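Local structure of fluvirucin B1 DH domain from module 1 (6OBV) at residues P38-A42 against L54-I58; E209-D213 against G261-V265. The protein probably catalyses dehydration of the beta-hydroxyacyl intermediate formed by module 1 of the fluvirucin B1 polyketide synthase, leaving an alpha,beta-unsaturated thioester. All coordinates share one frame; numbering follows the deposited sequence.

Overall arrangement
Contact 1 comes first along the chain and is complete before contact 2 begins. Their centres lie about 23 Å apart, and their nearest atoms about 9 Å apart, so they do not touch. Contact 1 joins strands 40-45 and 52-58, a beta hairpin near the N-terminal end, with helix 79-92 over one face and the second subunit at the other. Contact 2 joins strands 205-211 and 264-271 in the later part of the chain, where helix 227-232 lies over the face carrying Val-210 and Val-265. Such helix-backed antiparallel strands in both parts fit the double-hotdog fold of polyketide synthase dehydratases, with contact 1 probably in the first hotdog unit and contact 2 in the second.

Contact 1 (P38-A42 against L54-I58)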
ATOM      1  N   PRO A  38       6.938  12.858   8.497  1.00 33.13           N
ATOM      2  CA  PRO A  38       5.705  13.585   8.871  1.00 29.32           C
ATOM      3  C   PRO A  38       4.562  13.457   7.875  1.00 29.06           C
ATOM      4  O   PRO A  38       3.404  13.656   8.259  1.00 28.32           O
ATOM      5  CB  PRO A  38       6.179  15.045   8.985  1.00 34.59           C
ATOM      6  CG  PRO A  38       7.647  14.953   9.294  1.00 28.45           C
ATOM      7  CD  PRO A  38       8.119  13.745   8.502  1.00 37.56           C
ATOM      8  N   MET A  39       4.828  13.145   6.608  1.00 25.42           N
ATOM      9  CA  MET A  39       3.763  13.093   5.623  1.00 25.50           C
ATOM     10  C   MET A  39       3.500  11.697   5.096  1.00 28.38           C
ATOM     11  O   MET A  39       2.429  11.470   4.524  1.00 28.99           O
ATOM     12  CB  MET A  39       4.076  14.014   4.429  1.00 25.21           C
ATOM     13  CG  MET A  39       4.388  15.443   4.823  1.00 32.54           C
ATOM     14  SD  MET A  39       4.388  16.582   3.417  1.00 33.22           S
ATOM     15  CE  MET A  39       5.881  16.129   2.583  1.00 29.73           C
ATOM     16  N   LEU A  40       4.446  10.772   5.265  1.00 21.21           N
ATOM     17  CA  LEU A  40       4.300   9.386   4.829  1.00 30.41           C
ATOM     18  C   LEU A  40       4.478   8.457   6.016  1.00 31.74           C
ATOM     19  O   LEU A  40       5.426   8.618   6.790  1.00 29.52           O
ATOM     20  CB  LEU A  40       5.327   9.022   3.769  1.00 28.51           C
ATOM     21  CG  LEU A  40       5.291   9.886   2.532  1.00 23.10           C
ATOM     22  CD1 LEU A  40       6.598   9.685   1.844  1.00 18.46           C
ATOM     23  CD2 LEU A  40       4.091   9.496   1.644  1.00 30.14           C
ATOM     24  N   GLY A  41       3.591   7.471   6.137  1.00 25.92           N
ATOM     25  CA  GLY A  41       3.607   6.566   7.262  1.00 26.88           C
ATOM     26  C   GLY A  41       3.728   5.090   6.927  1.00 33.05           C
ATOM     27  O   GLY A  41       3.843   4.275   7.851  1.00 36.88           O
ATOM     28  N   ALA A  42       3.712   4.715   5.642  1.00 26.07           N
ATOM     29  CA  ALA A  42       3.713   3.293   5.301  1.00 29.19           C
ATOM     30  C   ALA A  42       4.415   3.038   3.973  1.00 31.53           C
ATOM     31  O   ALA A  42       4.279   3.819   3.030  1.00 25.98           O
ATOM     32  CB  ALA A  42       2.282   2.743   5.244  1.00 29.47           C
ATOM     33  N   LEU A  54       4.428   4.256  -1.256  1.00 27.90           N
ATOM     34  CA  LEU A  54       4.395   4.831   0.081  1.00 25.25           C
ATOM     35  C   LEU A  54       3.147   5.683   0.191  1.00 28.90           C
ATOM     36  O   LEU A  54       2.788   6.391  -0.758  1.00 21.97           O
ATOM     37  CB  LEU A  54       5.626   5.692   0.367  1.00 29.24           C
ATOM     38  CG  LEU A  54       6.952   4.947   0.502  1.00 28.73           C
ATOM     39  CD1 LEU A  54       7.501   4.556  -0.887  1.00 25.81           C
ATOM     40  CD2 LEU A  54       7.944   5.815   1.269  1.00 31.30           C
ATOM     41  N   THR A  55       2.493   5.611   1.345  1.00 27.89           N
ATOM     42  CA  THR A  55       1.199   6.237   1.538  1.00 28.28           C
ATOM     43  C   THR A  55       1.252   7.154   2.747  1.00 27.46           C
ATOM     44  O   THR A  55       1.997   6.904   3.697  1.00 23.80           O
ATOM     45  CB  THR A  55       0.107   5.202   1.762  1.00 23.73           C
ATOM     46  OG1 THR A  55       0.339   4.569   3.039  1.00 24.97           O
ATOM     47  CG2 THR A  55       0.128   4.172   0.644  1.00 18.57           C
ATOM     48  N   GLY A  56       0.438   8.203   2.712  1.00 23.80           N
ATOM     49  CA  GLY A  56       0.345   9.087   3.848  1.00 25.75           C
ATOM     50  C   GLY A  56      -0.890   9.944   3.753  1.00 31.21           C
ATOM     51  O   GLY A  56      -1.757   9.730   2.902  1.00 26.77           O
ATOM     52  N   ARG A  57      -0.975  10.909   4.662  1.00 39.67           N
ATOM     53  CA  ARG A  57      -2.113  11.812   4.706  1.00 43.41           C
ATOM     54  C   ARG A  57      -1.655  13.136   5.305  1.00 42.12           C
ATOM     55  O   ARG A  57      -0.764  13.166   6.157  1.00 37.71           O
ATOM     56  CB  ARG A  57      -3.278  11.205   5.503  1.00 41.04           C
ATOM     57  CG  ARG A  57      -3.580  11.905   6.802  1.00 47.29           C
ATOM     58  CD  ARG A  57      -4.702  11.237   7.566  1.00 50.59           C
ATOM     59  NE  ARG A  57      -5.989  11.353   6.891  1.00 52.23           N
ATOM     60  CZ  ARG A  57      -7.121  10.814   7.346  1.00 63.07           C
ATOM     61  NH1 ARG A  57      -7.121  10.120   8.480  1.00 64.79           N
ATOM     62  NH2 ARG A  57      -8.255  10.962   6.665  1.00 65.00           N
ATOM     63  N   ILE A  58      -2.245  14.238   4.825  1.00 34.76           N
ATOM     64  CA  ILE A  58      -1.941  15.561   5.354  1.00 32.80           C
ATOM     65  C   ILE A  58      -3.235  16.353   5.490  1.00 29.78           C
ATOM     66  O   ILE A  58      -4.261  16.028   4.888  1.00 30.94           O
ATOM     67  CB  ILE A  58      -0.921  16.328   4.474  1.00 33.61           C
ATOM     68  CG1 ILE A  58      -1.459  16.502   3.067  1.00 27.79           C
ATOM     69  CG2 ILE A  58       0.440  15.609   4.439  1.00 30.76           C
ATOM     70  CD1 ILE A  58      -0.476  17.159   2.127  1.00 32.03           C
TER
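Leu-40 packs over the backbone of Thr-55 beside a classic beta bulge in the antiparallel hairpin of strands 40-45 and 52-58: Gly-41 and Ala-42 together face Thr-55. Starting at the base of the leucine, Leu-40 CB sits 3.9 Å from Thr-55 O. The first torsion (chi1 -58°) puts CG opposite the leucine's own carbonyl carbon, and the two methyls then part company. Leu-40 CD2 leans on the peptide, 3.8 Å from Thr-55 C, while Leu-40 CD1 reaches the neighbouring side chain and meets Leu-54 CD2 at 4.1 Å. The Leu-40 and Leu-54 side chains run roughly perpendicular to each other, and both also touch helix 79-92, through Leu-85 and Ala-89 respectively.

The bulge converges on one oxygen. Gly-41 N donates to Thr-55 O over 3.0 Å, and Ala-42 N adds a weak, bent bond to the same acceptor. In return Thr-55 N gives a hydrogen bond to Ala-42 O. Towards Ile-58 the pairing is looser, with a long, weak bond from Arg-57 N to Met-39 O. Gly-56, with no side chain to hold the chains apart, brings its CA to 3.2 Å from Met-39 O as a CA-H...O contact. Beyond it, Met-39 CG lies 4.0 Å from the branch methyl Ile-58 CG2.

Ala-42 and Thr-55 share the face turned to the second subunit. Thr-55 OG1 is hydrogen-bonded there to Leu-30 O and Gln-32 NE2 of that subunit, and lies 3.5 Å from Ala-42 CB.

Contact 2 (E209-D213 against G261-V265); sequences EVELD and GAQRV
Glu-211 and Arg-264 run alongside each other off one face of an antiparallel strand pair, their ends heading in a common direction. Their aliphatic parts do the touching: Glu-211 CG rests 3.9 Å from Arg-264 CG, and Arg-264 CB and CD both come close to the same Glu-211 CG. In each residue CG stands opposite its own carbonyl carbon (chi1 -44° in Glu-211, -41° in Arg-264), which starts the two chains off alongside one another. Their charged ends do not join. Glu-211 OE2 is 5.0 Å from Arg-264 NH1, and the carboxylate and guanidinium planes are turned 51° apart; at that distance Glu-211 and Arg-264 would probably still attract each other weakly. Glu-211 instead forms a salt bridge with Arg-198, which also binds Glu-209, so one arginine on strand 196-202 ties together two acids of strand 205-211, and Arg-264 has a weak hydrogen bond to Thr-284.

On the other face Val-210 meets Val-265, with Val-210 CB 4.2 Å from Val-265 CG2, and both valines pack on Leu-229 of helix 227-232. This is the layering expected of a hotdog fold, two copies of which make up polyketide synthase dehydratases: an antiparallel sheet with one face against a helix, here with a charged pair on the reverse.

Val-210 and Val-265 form the hydrogen-bonded pair, the bond from Val-265 N to Val-210 O measuring 2.9 Å and its counterpart from Val-210 N to Val-265 O 3.1 Å. Glu-211 and Arg-264 are the adjoining non-hydrogen-bonded pair. Past the strand end, Leu-212 N donates to Gln-263 O at 3.1 Å. The leucine side chain folds over this same oxygen, Leu-212 CG 3.6 Å from Gln-263 O, and Leu-212 CD1 lies beside Gln-263 O and CA.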
ATOM      1  N   GLU A 209      20.133  33.850   3.603  1.00 28.94           N
ATOM      2  CA  GLU A 209      19.958  33.062   4.809  1.00 30.29           C
ATOM      3  C   GLU A 209      18.467  32.972   5.077  1.00 35.08           C
ATOM      4  O   GLU A 209      17.759  33.982   5.007  1.00 31.60           O
ATOM      5  CB  GLU A 209      20.692  33.676   5.995  1.00 32.14           C
ATOM      6  CG  GLU A 209      22.173  33.767   5.792  1.00 34.55           C
ATOM      7  CD  GLU A 209      22.903  34.335   7.002  1.00 43.71           C
ATOM      8  OE1 GLU A 209      22.230  34.807   7.945  1.00 48.41           O
ATOM      9  OE2 GLU A 209      24.156  34.300   7.008  1.00 43.18           O
ATOM     10  N   VAL A 210      18.000  31.754   5.356  1.00 39.16           N
ATOM     11  CA  VAL A 210      16.584  31.426   5.472  1.00 35.55           C
ATOM     12  C   VAL A 210      16.391  30.595   6.738  1.00 34.38           C
ATOM     13  O   VAL A 210      17.165  29.664   6.989  1.00 39.16           O
ATOM     14  CB  VAL A 210      16.096  30.646   4.237  1.00 33.59           C
ATOM     15  CG1 VAL A 210      14.604  30.472   4.291  1.00 33.17           C
ATOM     16  CG2 VAL A 210      16.518  31.340   2.967  1.00 36.08           C
ATOM     17  N   GLU A 211      15.373  30.933   7.539  1.00 29.84           N
ATOM     18  CA  GLU A 211      15.126  30.265   8.815  1.00 36.50           C
ATOM     19  C   GLU A 211      13.639  29.971   8.980  1.00 43.43           C
ATOM     20  O   GLU A 211      12.797  30.818   8.666  1.00 36.96           O
ATOM     21  CB  GLU A 211      15.586  31.113  10.012  1.00 33.70           C
ATOM     22  CG  GLU A 211      16.956  31.794   9.879  1.00 39.92           C
ATOM     23  CD  GLU A 211      17.124  32.979  10.828  1.00 47.55           C
ATOM     24  OE1 GLU A 211      16.327  33.106  11.785  1.00 51.47           O
ATOM     25  OE2 GLU A 211      18.051  33.787  10.614  1.00 49.58           O
ATOM     26  N   LEU A 212      13.321  28.782   9.504  1.00 35.42           N
ATOM     27  CA  LEU A 212      11.937  28.452   9.814  1.00 33.45           C
ATOM     28  C   LEU A 212      11.457  29.220  11.044  1.00 34.11           C
ATOM     29  O   LEU A 212      12.233  29.528  11.948  1.00 38.45           O
ATOM     30  CB  LEU A 212      11.786  26.959  10.088  1.00 32.37           C
ATOM     31  CG  LEU A 212      12.086  25.995   8.956  1.00 33.88           C
ATOM     32  CD1 LEU A 212      11.995  24.573   9.473  1.00 31.37           C
ATOM     33  CD2 LEU A 212      11.079  26.225   7.852  1.00 25.96           C
ATOM     34  N   ASP A 213      10.159  29.532  11.064  1.00 37.05           N
ATOM     35  CA  ASP A 213       9.486  29.924  12.296  1.00 41.96           C
ATOM     36  C   ASP A 213       9.644  28.832  13.348  1.00 41.56           C
ATOM     37  O   ASP A 213       9.933  27.670  13.040  1.00 46.18           O
ATOM     38  CB  ASP A 213       7.995  30.145  12.056  1.00 45.68           C
ATOM     39  CG  ASP A 213       7.657  31.561  11.692  1.00 50.61           C
ATOM     40  OD1 ASP A 213       8.572  32.353  11.358  1.00 54.76           O
ATOM     41  OD2 ASP A 213       6.446  31.869  11.735  1.00 51.99           O
ATOM     42  N   GLY A 261      16.970  17.311   7.901  1.00 34.93           N
ATOM     43  CA  GLY A 261      16.378  17.960   9.064  1.00 35.56           C
ATOM     44  C   GLY A 261      16.886  19.348   9.407  1.00 34.66           C
ATOM     45  O   GLY A 261      16.942  19.696  10.588  1.00 37.45           O
ATOM     46  N   ALA A 262      17.252  20.159   8.417  1.00 27.43           N
ATOM     47  CA  ALA A 262      17.759  21.493   8.722  1.00 30.93           C
ATOM     48  C   ALA A 262      16.626  22.431   9.115  1.00 36.33           C
ATOM     49  O   ALA A 262      15.479  22.294   8.658  1.00 25.97           O
ATOM     50  CB  ALA A 262      18.517  22.082   7.535  1.00 26.84           C
ATOM     51  N   GLN A 263      16.965  23.387   9.981  1.00 41.05           N
ATOM     52  CA  GLN A 263      16.086  24.468  10.414  1.00 45.98           C
ATOM     53  C   GLN A 263      16.440  25.811   9.786  1.00 39.21           C
ATOM     54  O   GLN A 263      15.548  26.607   9.486  1.00 40.26           O
ATOM     55  CB  GLN A 263      16.142  24.623  11.935  1.00 48.01           C
ATOM     56  CG  GLN A 263      16.082  23.334  12.716  1.00 56.36           C
ATOM     57  CD  GLN A 263      16.222  23.579  14.203  1.00 61.74           C
ATOM     58  OE1 GLN A 263      15.831  24.639  14.706  1.00 57.47           O
ATOM     59  NE2 GLN A 263      16.785  22.606  14.918  1.00 66.74           N
ATOM     60  N   ARG A 264      17.725  26.095   9.631  1.00 35.98           N
ATOM     61  CA  ARG A 264      18.218  27.326   9.029  1.00 35.54           C
ATOM     62  C   ARG A 264      19.268  26.939   8.001  1.00 35.78           C
ATOM     63  O   ARG A 264      19.997  25.963   8.193  1.00 38.37           O
ATOM     64  CB  ARG A 264      18.813  28.271  10.088  1.00 37.83           C
ATOM     65  CG  ARG A 264      18.008  28.343  11.379  1.00 43.55           C
ATOM     66  CD  ARG A 264      18.669  29.228  12.430  1.00 46.06           C
ATOM     67  NE  ARG A 264      20.077  28.901  12.606  1.00 56.39           N
ATOM     68  CZ  ARG A 264      20.938  29.671  13.271  1.00 68.33           C
ATOM     69  NH1 ARG A 264      20.515  30.804  13.816  1.00 76.98           N
ATOM     70  NH2 ARG A 264      22.218  29.316  13.392  1.00 68.74           N
ATOM     71  N   VAL A 265      19.319  27.663   6.884  1.00 31.98           N
ATOM     72  CA  VAL A 265      20.247  27.321   5.817  1.00 32.89           C
ATOM     73  C   VAL A 265      20.810  28.585   5.190  1.00 33.05           C
ATOM     74  O   VAL A 265      20.258  29.681   5.318  1.00 33.31           O
ATOM     75  CB  VAL A 265      19.603  26.449   4.706  1.00 29.23           C
ATOM     76  CG1 VAL A 265      19.165  25.054   5.245  1.00 29.08           C
ATOM     77  CG2 VAL A 265      18.472  27.198   4.003  1.00 23.92           C
TER